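Local coordinates for putative uncharacterized protein (Archaeoglobus fulgidus, PDB 4KPP), which probably moves calcium ions across the membrane in exchange for protons, as a cation antiporter of the sodium/calcium exchanger family, at residues S51-T56 with V211-A216; L73-E78 with S256-V261; D310-E315 with E358-I363; T320-L325 with A365-L370. All coordinates share one frame; numbering follows the deposited sequence.

Contact 1. Residues S51-T56 with V211-A216; sequences SWAAET and VLFLFA
A53 and F213 form the tight centre of this contact. The methyl of A53 sits squarely over the middle of the F213 ring, with CB 3.8 Å from the ring centroid and only 3° off the ring normal, a textbook CH-pi contact. The rim of the same ring runs on to the next residue: F213 CZ lies 4.0 Å from A54 CB, and at 3.9 Å from A54 N it is also near the backbone. What carries the ring there is an unusual first torsion, chi1 -101°, off the staggered positions, which swings the phenyl across toward helix 32-60 although its CB does not point that way.

Helices 32-60 and 202-221, each overlapping a predicted transmembrane span, meet here in a roughly antiparallel sense, their short segments 9.1 Å apart at 151°. The two segments fall in the first and second sodium/calcium exchanger family regions respectively, and the small side chain of A53 is what the ring lies against. I50 of helix 32-60 and L73 also pack on F213, so an alanine in place of this phenylalanine would probably open a gap above A53 and leave A54 and L73 without their common neighbour.

Packing is slacker beside L212. Its CB stands 4.2 Å from A53 CB, and the L212 side chain also touches L49 and, on helix 4-14, L10. W52, on the same flank, has no atom of its side chain closer than 5.1 Å to the opposite segment; that side chain touches I13 and V193.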
loop_
_atom_site.group_PDB
_atom_site.type_symbol
_atom_site.label_atom_id
_atom_site.label_comp_id
_atom_site.label_asym_id
_atom_site.label_seq_id
_atom_site.Cartn_x
_atom_site.Cartn_y
_atom_site.Cartn_z
ATOM N N SER A 51 -9.478 5.217 -7.853
ATOM C CA SER A 51 -8.457 6.251 -7.964
ATOM C C SER A 51 -8.953 7.433 -8.792
ATOM O O SER A 51 -8.723 8.587 -8.430
ATOM C CB SER A 51 -7.168 5.681 -8.553
ATOM O OG SER A 51 -6.567 4.783 -7.639
ATOM N N TRP A 52 -9.632 7.135 -9.896
ATOM C CA TRP A 52 -10.249 8.164 -10.728
ATOM C C TRP A 52 -11.258 8.967 -9.924
ATOM O O TRP A 52 -11.347 10.187 -10.063
ATOM C CB TRP A 52 -10.946 7.536 -11.937
ATOM C CG TRP A 52 -10.005 7.054 -12.990
ATOM C CD1 TRP A 52 -8.669 7.318 -13.077
ATOM C CD2 TRP A 52 -10.324 6.221 -14.110
ATOM N NE1 TRP A 52 -8.136 6.702 -14.184
ATOM C CE2 TRP A 52 -9.131 6.023 -14.835
ATOM C CE3 TRP A 52 -11.501 5.624 -14.573
ATOM C CZ2 TRP A 52 -9.082 5.253 -15.995
ATOM C CZ3 TRP A 52 -11.448 4.861 -15.727
ATOM C CH2 TRP A 52 -10.249 4.683 -16.424
ATOM N N ALA A 53 -12.016 8.270 -9.083
ATOM C CA ALA A 53 -13.018 8.903 -8.233
ATOM C C ALA A 53 -12.387 9.775 -7.148
ATOM O O ALA A 53 -12.866 10.871 -6.863
ATOM C CB ALA A 53 -13.911 7.846 -7.601
ATOM N N ALA A 54 -11.312 9.277 -6.544
ATOM C CA ALA A 54 -10.630 9.987 -5.465
ATOM C C ALA A 54 -9.930 11.241 -5.970
ATOM O O ALA A 54 -9.844 12.239 -5.261
ATOM C CB ALA A 54 -9.635 9.068 -4.774
ATOM N N GLU A 55 -9.430 11.183 -7.200
ATOM C CA GLU A 55 -8.703 12.301 -7.791
ATOM C C GLU A 55 -9.639 13.430 -8.206
ATOM O O GLU A 55 -9.260 14.601 -8.186
ATOM C CB GLU A 55 -7.873 11.828 -8.986
ATOM C CG GLU A 55 -6.648 11.017 -8.598
ATOM C CD GLU A 55 -6.000 10.326 -9.782
ATOM O OE1 GLU A 55 -6.680 10.140 -10.815
ATOM O OE2 GLU A 55 -4.809 9.965 -9.677
ATOM N N THR A 56 -10.860 13.070 -8.583
ATOM C CA THR A 56 -11.874 14.055 -8.928
ATOM C C THR A 56 -12.346 14.768 -7.668
ATOM O O THR A 56 -12.481 15.993 -7.645
ATOM C CB THR A 56 -13.077 13.390 -9.609
ATOM O OG1 THR A 56 -12.630 12.667 -10.759
ATOM C CG2 THR A 56 -14.097 14.431 -10.034
ATOM N N VAL A 211 -21.295 7.300 -7.358
ATOM C CA VAL A 211 -21.667 6.066 -8.047
ATOM C C VAL A 211 -20.432 5.210 -8.329
ATOM O O VAL A 211 -20.436 4.002 -8.086
ATOM C CB VAL A 211 -22.420 6.353 -9.366
ATOM C CG1 VAL A 211 -22.520 5.093 -10.217
ATOM C CG2 VAL A 211 -23.809 6.925 -9.078
ATOM N N LEU A 212 -19.374 5.847 -8.824
ATOM C CA LEU A 212 -18.113 5.157 -9.098
ATOM C C LEU A 212 -17.533 4.502 -7.848
ATOM O O LEU A 212 -17.204 3.318 -7.860
ATOM C CB LEU A 212 -17.089 6.118 -9.703
ATOM C CG LEU A 212 -17.125 6.279 -11.222
ATOM C CD1 LEU A 212 -16.067 7.273 -11.676
ATOM C CD2 LEU A 212 -16.923 4.935 -11.897
ATOM N N PHE A 213 -17.410 5.286 -6.780
ATOM C CA PHE A 213 -16.956 4.788 -5.486
ATOM C C PHE A 213 -17.786 3.598 -5.004
ATOM O O PHE A 213 -17.237 2.570 -4.603
ATOM C CB PHE A 213 -17.023 5.903 -4.442
ATOM C CG PHE A 213 -15.699 6.544 -4.145
ATOM C CD1 PHE A 213 -14.548 5.779 -4.053
ATOM C CD2 PHE A 213 -15.606 7.915 -3.954
ATOM C CE1 PHE A 213 -13.329 6.368 -3.776
ATOM C CE2 PHE A 213 -14.390 8.510 -3.677
ATOM C CZ PHE A 213 -13.248 7.735 -3.588
ATOM N N LEU A 214 -19.107 3.746 -5.039
ATOM C CA LEU A 214 -19.995 2.696 -4.557
ATOM C C LEU A 214 -19.908 1.448 -5.424
ATOM O O LEU A 214 -19.889 0.331 -4.910
ATOM C CB LEU A 214 -21.445 3.187 -4.477
ATOM C CG LEU A 214 -21.753 4.224 -3.395
ATOM C CD1 LEU A 214 -23.202 4.668 -3.480
ATOM C CD2 LEU A 214 -21.433 3.674 -2.011
ATOM N N PHE A 215 -19.848 1.643 -6.740
ATOM C CA PHE A 215 -19.794 0.519 -7.664
ATOM C C PHE A 215 -18.477 -0.233 -7.553
ATOM O O PHE A 215 -18.456 -1.460 -7.526
ATOM C CB PHE A 215 -20.010 0.975 -9.107
ATOM C CG PHE A 215 -19.705 -0.089 -10.123
ATOM C CD1 PHE A 215 -20.547 -1.181 -10.277
ATOM C CD2 PHE A 215 -18.574 -0.005 -10.917
ATOM C CE1 PHE A 215 -20.264 -2.166 -11.205
ATOM C CE2 PHE A 215 -18.287 -0.988 -11.848
ATOM C CZ PHE A 215 -19.132 -2.067 -11.991
ATOM N N ALA A 216 -17.379 0.513 -7.490
ATOM C CA ALA A 216 -16.056 -0.090 -7.383
ATOM C C ALA A 216 -15.869 -0.748 -6.020
ATOM O O ALA A 216 -15.319 -1.847 -5.923
ATOM C CB ALA A 216 -14.981 0.946 -7.631
#

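Contact 2. Residues L73-E78 with S256-V261; sequences LAVLPE and SPELIV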
loop_
_atom_site.group_PDB
_atom_site.type_symbol
_atom_site.label_atom_id
_atom_site.label_comp_id
_atom_site.label_asym_id
_atom_site.label_seq_id
_atom_site.Cartn_x
_atom_site.Cartn_y
_atom_site.Cartn_z
ATOM N N LEU A 73 -6.783 5.371 -0.478
ATOM C CA LEU A 73 -7.833 4.870 -1.358
ATOM C C LEU A 73 -7.248 4.143 -2.566
ATOM O O LEU A 73 -7.914 3.311 -3.180
ATOM C CB LEU A 73 -8.751 6.013 -1.806
ATOM C CG LEU A 73 -9.569 6.720 -0.715
ATOM C CD1 LEU A 73 -10.272 7.949 -1.268
ATOM C CD2 LEU A 73 -10.580 5.773 -0.078
ATOM N N ALA A 74 -5.995 4.449 -2.889
ATOM C CA ALA A 74 -5.306 3.818 -4.013
ATOM C C ALA A 74 -4.895 2.368 -3.725
ATOM O O ALA A 74 -4.568 1.617 -4.645
ATOM C CB ALA A 74 -4.093 4.643 -4.425
ATOM N N VAL A 75 -4.904 1.983 -2.451
ATOM C CA VAL A 75 -4.501 0.633 -2.059
ATOM C C VAL A 75 -5.597 -0.095 -1.284
ATOM O O VAL A 75 -5.325 -0.974 -0.471
ATOM C CB VAL A 75 -3.182 0.632 -1.255
ATOM C CG1 VAL A 75 -2.033 1.105 -2.131
ATOM C CG2 VAL A 75 -3.302 1.500 -0.007
ATOM N N LEU A 76 -6.840 0.286 -1.550
ATOM C CA LEU A 76 -8.001 -0.381 -0.968
ATOM C C LEU A 76 -8.055 -1.899 -1.227
ATOM O O LEU A 76 -8.446 -2.652 -0.334
ATOM C CB LEU A 76 -9.296 0.299 -1.428
ATOM C CG LEU A 76 -10.310 0.658 -0.341
ATOM C CD1 LEU A 76 -9.633 1.376 0.820
ATOM C CD2 LEU A 76 -11.433 1.513 -0.919
ATOM N N PRO A 77 -7.683 -2.356 -2.443
ATOM C CA PRO A 77 -7.661 -3.810 -2.640
ATOM C C PRO A 77 -6.750 -4.542 -1.654
ATOM O O PRO A 77 -7.042 -5.678 -1.282
ATOM C CB PRO A 77 -7.113 -3.954 -4.059
ATOM C CG PRO A 77 -7.558 -2.728 -4.750
ATOM C CD PRO A 77 -7.499 -1.640 -3.721
ATOM N N GLU A 78 -5.668 -3.901 -1.229
ATOM C CA GLU A 78 -4.776 -4.531 -0.266
ATOM C C GLU A 78 -5.452 -4.669 1.096
ATOM O O GLU A 78 -5.314 -5.694 1.767
ATOM C CB GLU A 78 -3.460 -3.760 -0.139
ATOM C CG GLU A 78 -2.606 -4.185 1.053
ATOM C CD GLU A 78 -2.273 -5.676 1.061
ATOM O OE1 GLU A 78 -2.031 -6.226 2.158
ATOM O OE2 GLU A 78 -2.241 -6.298 -0.021
ATOM N N SER A 256 -0.455 -3.291 -7.959
ATOM C CA SER A 256 -0.280 -2.976 -9.381
ATOM C C SER A 256 -0.981 -1.700 -9.880
ATOM O O SER A 256 -0.357 -0.899 -10.579
ATOM C CB SER A 256 -0.664 -4.169 -10.264
ATOM O OG SER A 256 0.269 -5.224 -10.121
ATOM N N PRO A 257 -2.278 -1.514 -9.553
ATOM C CA PRO A 257 -2.937 -0.292 -10.030
ATOM C C PRO A 257 -2.258 0.964 -9.501
ATOM O O PRO A 257 -2.146 1.959 -10.220
ATOM C CB PRO A 257 -4.348 -0.405 -9.447
ATOM C CG PRO A 257 -4.568 -1.871 -9.297
ATOM C CD PRO A 257 -3.235 -2.419 -8.885
ATOM N N GLU A 258 -1.809 0.904 -8.253
ATOM C CA GLU A 258 -1.071 1.998 -7.634
ATOM C C GLU A 258 0.245 2.255 -8.365
ATOM O O GLU A 258 0.641 3.403 -8.564
ATOM C CB GLU A 258 -0.790 1.669 -6.170
ATOM C CG GLU A 258 0.186 2.608 -5.492
ATOM C CD GLU A 258 0.923 1.934 -4.357
ATOM O OE1 GLU A 258 1.389 2.638 -3.438
ATOM O OE2 GLU A 258 1.039 0.692 -4.389
ATOM N N LEU A 259 0.915 1.177 -8.760
ATOM C CA LEU A 259 2.182 1.277 -9.477
ATOM C C LEU A 259 1.992 1.866 -10.871
ATOM O O LEU A 259 2.757 2.730 -11.295
ATOM C CB LEU A 259 2.855 -0.093 -9.572
ATOM C CG LEU A 259 4.014 -0.356 -8.609
ATOM C CD1 LEU A 259 5.147 0.622 -8.875
ATOM C CD2 LEU A 259 3.560 -0.273 -7.157
ATOM N N ILE A 260 0.969 1.395 -11.576
ATOM C CA ILE A 260 0.664 1.880 -12.919
ATOM C C ILE A 260 0.393 3.387 -12.944
ATOM O O ILE A 260 0.863 4.096 -13.835
ATOM C CB ILE A 260 -0.535 1.120 -13.525
ATOM C CG1 ILE A 260 -0.167 -0.347 -13.753
ATOM C CG2 ILE A 260 -0.978 1.757 -14.834
ATOM C CD1 ILE A 260 -1.328 -1.200 -14.228
ATOM N N VAL A 261 -0.361 3.874 -11.962
ATOM C CA VAL A 261 -0.645 5.302 -11.867
ATOM C C VAL A 261 0.636 6.077 -11.568
ATOM O O VAL A 261 0.847 7.174 -12.086
ATOM C CB VAL A 261 -1.730 5.601 -10.804
ATOM C CG1 VAL A 261 -1.832 7.099 -10.531
ATOM C CG2 VAL A 261 -3.077 5.039 -11.250
#
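A74 and E258 mark the point where the two backbones come nearest, their CA atoms 5.9 Å apart. Neither backbone is a regular helix here. On one side a type I turn from L73 to L76 leads into helix 76-91, with V75 at the N-cap position; on the other, helix 242-267 is kinked where the nitrogens of P257 and E258 lack a bond to the preceding turn.

Side-chain contact is sparse and involves no hydrogen bond across the segments. V75 CG1, anti to its own carbonyl carbon (chi1 -65°), approaches the carboxylate end of E258, 3.8 Å from CD. The glutamate reaches it with CG anti to the backbone N (chi1 169°) and an extended chain, and the two side chains cross obliquely. Further back, E258 CB lies 4.1 Å from A74 O. The polar end of E258 has its partners elsewhere: OE1 is hydrogen-bonded to S281 of helix 271-285, a helix that also packs against V75, while OE2 lies close to the carboxylate of E255.

P77 and P257 both lean on helix 32-60, and E78 touches S254 and E255, so two interrupted membrane segments with proline beside glutamate face each other close to the centre of the folded chain. This is consistent with the ion-translocation core of the sodium/calcium exchanger family, which in relatives is built round acidic residues of two alpha-repeats.

Contact 3. Residues D310-E315 with E358-I363; sequences DARQSE and EVRYII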
loop_
_atom_site.group_PDB
_atom_site.type_symbol
_atom_site.label_atom_id
_atom_site.label_comp_id
_atom_site.label_asym_id
_atom_site.label_seq_id
_atom_site.Cartn_x
_atom_site.Cartn_y
_atom_site.Cartn_z
ATOM N N ASP A 310 3.824 -16.399 15.050
ATOM C CA ASP A 310 4.704 -17.549 15.229
ATOM C C ASP A 310 6.147 -17.186 14.875
ATOM O O ASP A 310 6.442 -16.026 14.573
ATOM C CB ASP A 310 4.208 -18.762 14.424
ATOM C CG ASP A 310 4.363 -18.588 12.915
ATOM O OD1 ASP A 310 4.553 -17.451 12.447
ATOM O OD2 ASP A 310 4.282 -19.602 12.189
ATOM N N ALA A 311 7.039 -18.170 14.918
ATOM C CA ALA A 311 8.447 -17.937 14.604
ATOM C C ALA A 311 8.619 -17.324 13.216
ATOM O O ALA A 311 9.295 -16.306 13.059
ATOM C CB ALA A 311 9.243 -19.236 14.720
ATOM N N ARG A 312 7.989 -17.940 12.219
ATOM C CA ARG A 312 8.060 -17.468 10.837
ATOM C C ARG A 312 7.575 -16.023 10.675
ATOM O O ARG A 312 8.302 -15.174 10.154
ATOM C CB ARG A 312 7.274 -18.404 9.907
ATOM C CG ARG A 312 7.136 -17.903 8.473
ATOM C CD ARG A 312 8.487 -17.811 7.777
ATOM N NE ARG A 312 8.389 -17.235 6.436
ATOM C CZ ARG A 312 8.136 -17.935 5.334
ATOM N NH1 ARG A 312 7.947 -19.246 5.405
ATOM N NH2 ARG A 312 8.069 -17.325 4.158
ATOM N N GLN A 313 6.355 -15.744 11.128
ATOM C CA GLN A 313 5.769 -14.419 10.944
ATOM C C GLN A 313 6.494 -13.318 11.720
ATOM O O GLN A 313 6.550 -12.172 11.269
ATOM C CB GLN A 313 4.272 -14.427 11.272
ATOM C CG GLN A 313 3.456 -15.319 10.353
ATOM C CD GLN A 313 3.845 -15.163 8.894
ATOM O OE1 GLN A 313 3.775 -14.071 8.333
ATOM N NE2 GLN A 313 4.267 -16.259 8.275
ATOM N N SER A 314 7.055 -13.670 12.876
ATOM C CA SER A 314 7.842 -12.722 13.667
ATOM C C SER A 314 9.094 -12.305 12.905
ATOM O O SER A 314 9.480 -11.136 12.913
ATOM C CB SER A 314 8.229 -13.326 15.018
ATOM O OG SER A 314 7.078 -13.652 15.776
ATOM N N GLU A 315 9.722 -13.272 12.244
ATOM C CA GLU A 315 10.879 -12.997 11.405
ATOM C C GLU A 315 10.477 -12.108 10.234
ATOM O O GLU A 315 11.226 -11.215 9.845
ATOM C CB GLU A 315 11.495 -14.304 10.892
ATOM C CG GLU A 315 12.057 -15.198 11.983
ATOM C CD GLU A 315 12.094 -16.664 11.585
ATOM O OE1 GLU A 315 11.822 -16.976 10.407
ATOM O OE2 GLU A 315 12.390 -17.507 12.457
ATOM N N GLU A 358 17.924 -18.451 7.837
ATOM C CA GLU A 358 19.258 -17.868 7.854
ATOM C C GLU A 358 19.292 -16.557 7.079
ATOM O O GLU A 358 19.847 -15.564 7.549
ATOM C CB GLU A 358 20.285 -18.842 7.269
ATOM C CG GLU A 358 20.325 -20.211 7.942
ATOM C CD GLU A 358 19.330 -21.196 7.348
ATOM O OE1 GLU A 358 18.525 -20.796 6.482
ATOM O OE2 GLU A 358 19.355 -22.378 7.749
ATOM N N VAL A 359 18.690 -16.561 5.893
ATOM C CA VAL A 359 18.683 -15.386 5.029
ATOM C C VAL A 359 17.833 -14.247 5.592
ATOM O O VAL A 359 18.202 -13.079 5.484
ATOM C CB VAL A 359 18.226 -15.745 3.603
ATOM C CG1 VAL A 359 18.170 -14.504 2.728
ATOM C CG2 VAL A 359 19.173 -16.771 3.003
ATOM N N ARG A 360 16.706 -14.586 6.206
ATOM C CA ARG A 360 15.841 -13.581 6.815
ATOM C C ARG A 360 16.593 -12.797 7.888
ATOM O O ARG A 360 16.468 -11.574 7.977
ATOM C CB ARG A 360 14.583 -14.224 7.409
ATOM C CG ARG A 360 13.744 -15.002 6.407
ATOM C CD ARG A 360 12.456 -15.521 7.042
ATOM N NE ARG A 360 11.831 -16.570 6.240
ATOM C CZ ARG A 360 11.762 -17.849 6.600
ATOM N NH1 ARG A 360 12.269 -18.242 7.759
ATOM N NH2 ARG A 360 11.175 -18.733 5.806
ATOM N N TYR A 361 17.381 -13.502 8.693
ATOM C CA TYR A 361 18.171 -12.846 9.731
ATOM C C TYR A 361 19.361 -12.080 9.161
ATOM O O TYR A 361 19.692 -10.991 9.636
ATOM C CB TYR A 361 18.635 -13.852 10.786
ATOM C CG TYR A 361 17.590 -14.156 11.837
ATOM C CD1 TYR A 361 17.383 -13.295 12.908
ATOM C CD2 TYR A 361 16.813 -15.305 11.761
ATOM C CE1 TYR A 361 16.429 -13.569 13.874
ATOM C CE2 TYR A 361 15.857 -15.588 12.723
ATOM C CZ TYR A 361 15.670 -14.716 13.776
ATOM O OH TYR A 361 14.720 -14.992 14.732
ATOM N N ILE A 362 19.998 -12.646 8.140
ATOM C CA ILE A 362 21.136 -11.997 7.499
ATOM C C ILE A 362 20.727 -10.674 6.859
ATOM O O ILE A 362 21.358 -9.643 7.094
ATOM C CB ILE A 362 21.799 -12.913 6.444
ATOM C CG1 ILE A 362 22.587 -14.031 7.129
ATOM C CG2 ILE A 362 22.725 -12.109 5.542
ATOM C CD1 ILE A 362 23.165 -15.049 6.165
ATOM N N ILE A 363 19.666 -10.709 6.058
ATOM C CA ILE A 363 19.170 -9.512 5.387
ATOM C C ILE A 363 18.640 -8.492 6.396
ATOM O O ILE A 363 18.813 -7.287 6.215
ATOM C CB ILE A 363 18.084 -9.847 4.341
ATOM C CG1 ILE A 363 18.614 -10.864 3.330
ATOM C CG2 ILE A 363 17.632 -8.594 3.613
ATOM C CD1 ILE A 363 19.803 -10.374 2.541
HETATM O O HOH W 1 13.054 -16.842 14.965
#
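R312 and R360 lay their guanidinium groups face to face, the planes 19° apart, although the two side chains cross at about a right angle. The overlap is offset: R360 NH2 stands 3.0 Å above the R312 plane, toward its rim, and 3.2 Å from R312 CZ. R312 gets there by bending at chi2 (64°), whereas R360 runs extended from CG to NE.

E315 meets R360 at a slant, its carboxylate plane turned 20° from the guanidinium. E315 OE1 makes a salt bridge to R360 NH1 at 3.0 Å, though the hydrogen bond within it is weak. E316 adds a salt bridge to R312 NE and a weak, long pairing with R360 NE. E315 CG touches Y361 OH, and E315 OE2 accepts from a water at 2.7 Å that lies at the edge of the Y361 ring, in its plane, and also meets Y361 OH. With a leucine in place of R360, E315 OE1 would probably lose its charged mate and the R312 guanidinium the flat group lying over it.

Two stacked arginines are thus flanked by two glutamates, whose charges probably offset the closeness of the cations where helices 311-331 and 357-377 begin at the protein surface.

Contact 4. Residues T320-L325 with A365-L370; sequences TAAQSL and AIYIIL
A322 and Y367 bring helices 311-331 and 357-377 close together, the axes of their short segments 8.0 Å apart and inclined at 27°, both chains running in broadly the same direction. At this crossing the CA atoms of A322 and Y367 are 5.5 Å apart, a spacing that the small side chain of A322 allows. Its CB packs 3.7 Å from Y367 CB and on the other flank touches I368 CG1, while A322 O comes close against Y367 CB.

The tyrosine ring then folds over the next residue. Q323 CA lies above the middle of the Y367 ring, 3.6 Å from its centroid in a CH-pi contact, and Q323 CB continues along the same face. With CG anti to its carbonyl carbon (chi1 -83°), Y367 sends its ring alongside the glutamine, and the two side chains point the same way.

Here two helices of the C-terminal part pack almost parallel, with helix 338-353 lying between them in sequence and leaning on Y367 through L347. The Y367 side chain is about 14 Å from the calcium seen in this structure, too far to be a ligand, and about 8 Å from the side chain of I330, one of the residues that bind it.

The polar ends meet through water. Q323 NE2 donates to a water at 2.6 Å, and the same water lies 3.0 Å from Y367 OH. Q323 NE2 is also hydrogen-bonded to R109 O, which ties helix 311-331 directly to helix 96-127, whereas the amide reaches the tyrosine hydroxyl through the water.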
loop_
_atom_site.group_PDB
_atom_site.type_symbol
_atom_site.label_atom_id
_atom_site.label_comp_id
_atom_site.label_asym_id
_atom_site.label_seq_id
_atom_site.Cartn_x
_atom_site.Cartn_y
_atom_site.Cartn_z
ATOM N N THR A 320 10.629 -6.903 7.758
ATOM C CA THR A 320 9.894 -5.776 7.193
ATOM C C THR A 320 10.244 -4.484 7.915
ATOM O O THR A 320 10.407 -3.437 7.291
ATOM C CB THR A 320 8.374 -5.999 7.271
ATOM O OG1 THR A 320 8.050 -7.286 6.731
ATOM C CG2 THR A 320 7.641 -4.927 6.484
ATOM N N ALA A 321 10.361 -4.565 9.237
ATOM C CA ALA A 321 10.746 -3.415 10.043
ATOM C C ALA A 321 12.171 -2.990 9.702
ATOM O O ALA A 321 12.475 -1.799 9.633
ATOM C CB ALA A 321 10.631 -3.745 11.515
ATOM N N ALA A 322 13.035 -3.978 9.484
ATOM C CA ALA A 322 14.424 -3.727 9.124
ATOM C C ALA A 322 14.524 -3.012 7.783
ATOM O O ALA A 322 15.258 -2.033 7.649
ATOM C CB ALA A 322 15.214 -5.030 9.097
ATOM N N GLN A 323 13.779 -3.504 6.795
ATOM C CA GLN A 323 13.730 -2.866 5.486
ATOM C C GLN A 323 13.194 -1.443 5.595
ATOM O O GLN A 323 13.622 -0.550 4.863
ATOM C CB GLN A 323 12.849 -3.662 4.523
ATOM C CG GLN A 323 12.846 -3.108 3.103
ATOM C CD GLN A 323 11.641 -3.554 2.300
ATOM O OE1 GLN A 323 10.537 -3.668 2.832
ATOM N NE2 GLN A 323 11.846 -3.813 1.015
ATOM N N SER A 324 12.254 -1.243 6.515
ATOM C CA SER A 324 11.612 0.057 6.688
ATOM C C SER A 324 12.541 1.062 7.358
ATOM O O SER A 324 12.473 2.258 7.081
ATOM C CB SER A 324 10.313 -0.088 7.484
ATOM O OG SER A 324 9.434 -0.997 6.845
ATOM N N LEU A 325 13.405 0.570 8.240
ATOM C CA LEU A 325 14.424 1.403 8.862
ATOM C C LEU A 325 15.370 1.913 7.782
ATOM O O LEU A 325 15.691 3.102 7.722
ATOM C CB LEU A 325 15.216 0.592 9.885
ATOM C CG LEU A 325 15.596 1.274 11.201
ATOM C CD1 LEU A 325 16.884 0.674 11.765
ATOM C CD2 LEU A 325 15.711 2.785 11.041
ATOM N N ALA A 365 19.819 -8.098 9.450
ATOM C CA ALA A 365 21.039 -7.515 10.004
ATOM C C ALA A 365 21.652 -6.486 9.059
ATOM O O ALA A 365 22.086 -5.419 9.487
ATOM C CB ALA A 365 22.051 -8.606 10.331
ATOM N N ILE A 366 21.676 -6.809 7.769
ATOM C CA ILE A 366 22.251 -5.914 6.768
ATOM C C ILE A 366 21.468 -4.603 6.649
ATOM O O ILE A 366 22.060 -3.524 6.621
ATOM C CB ILE A 366 22.375 -6.610 5.392
ATOM C CG1 ILE A 366 23.366 -7.774 5.482
ATOM C CG2 ILE A 366 22.822 -5.625 4.325
ATOM C CD1 ILE A 366 23.640 -8.464 4.164
ATOM N N TYR A 367 20.142 -4.702 6.591
ATOM C CA TYR A 367 19.276 -3.527 6.575
ATOM C C TYR A 367 19.598 -2.601 7.741
ATOM O O TYR A 367 19.814 -1.405 7.558
ATOM C CB TYR A 367 17.811 -3.945 6.677
ATOM C CG TYR A 367 17.163 -4.351 5.373
ATOM C CD1 TYR A 367 17.433 -3.672 4.192
ATOM C CD2 TYR A 367 16.267 -5.407 5.330
ATOM C CE1 TYR A 367 16.829 -4.040 3.002
ATOM C CE2 TYR A 367 15.660 -5.782 4.153
ATOM C CZ TYR A 367 15.943 -5.098 2.990
ATOM O OH TYR A 367 15.332 -5.483 1.820
ATOM N N ILE A 368 19.627 -3.173 8.940
ATOM C CA ILE A 368 19.862 -2.411 10.157
ATOM C C ILE A 368 21.267 -1.820 10.195
ATOM O O ILE A 368 21.443 -0.638 10.494
ATOM C CB ILE A 368 19.635 -3.279 11.409
ATOM C CG1 ILE A 368 18.175 -3.732 11.482
ATOM C CG2 ILE A 368 20.020 -2.515 12.667
ATOM C CD1 ILE A 368 17.881 -4.675 12.637
ATOM N N ILE A 369 22.263 -2.643 9.887
ATOM C CA ILE A 369 23.651 -2.200 9.951
ATOM C C ILE A 369 23.958 -1.149 8.881
ATOM O O ILE A 369 24.717 -0.220 9.127
ATOM C CB ILE A 369 24.633 -3.395 9.892
ATOM C CG1 ILE A 369 24.488 -4.245 11.157
ATOM C CG2 ILE A 369 26.069 -2.919 9.753
ATOM C CD1 ILE A 369 25.349 -5.482 11.169
ATOM N N LEU A 370 23.344 -1.281 7.706
ATOM C CA LEU A 370 23.455 -0.254 6.667
ATOM C C LEU A 370 22.810 1.059 7.101
ATOM O O LEU A 370 23.266 2.138 6.728
ATOM C CB LEU A 370 22.808 -0.718 5.359
ATOM C CG LEU A 370 23.586 -1.682 4.462
ATOM C CD1 LEU A 370 22.744 -2.060 3.254
ATOM C CD2 LEU A 370 24.899 -1.063 4.024
HETATM O O HOH W 2 14.181 -3.461 -0.026
#

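Overall arrangement
Two pairs of contacts occupy different parts of the membrane protein. Contacts 1 and 2 have centres 13 Å apart and touch directly, A54 CB meeting L73 CD1 at 3.7 Å; along the chain their segments alternate. Contacts 3 and 4 come later, centres 12 Å apart, strung along the same two helices, 311-331 and 357-377, with a polar cluster at the helix starts and apolar packing further on. Contact 2 lies nearest the chain's centre, about 25 Å from contact 4 centre to centre, while contacts 1 and 3, on opposite sides of it, are 39 Å apart by the same measure. Contacts 1 and 2 thus join the two family regions, while 3 and 4 pair two later helices.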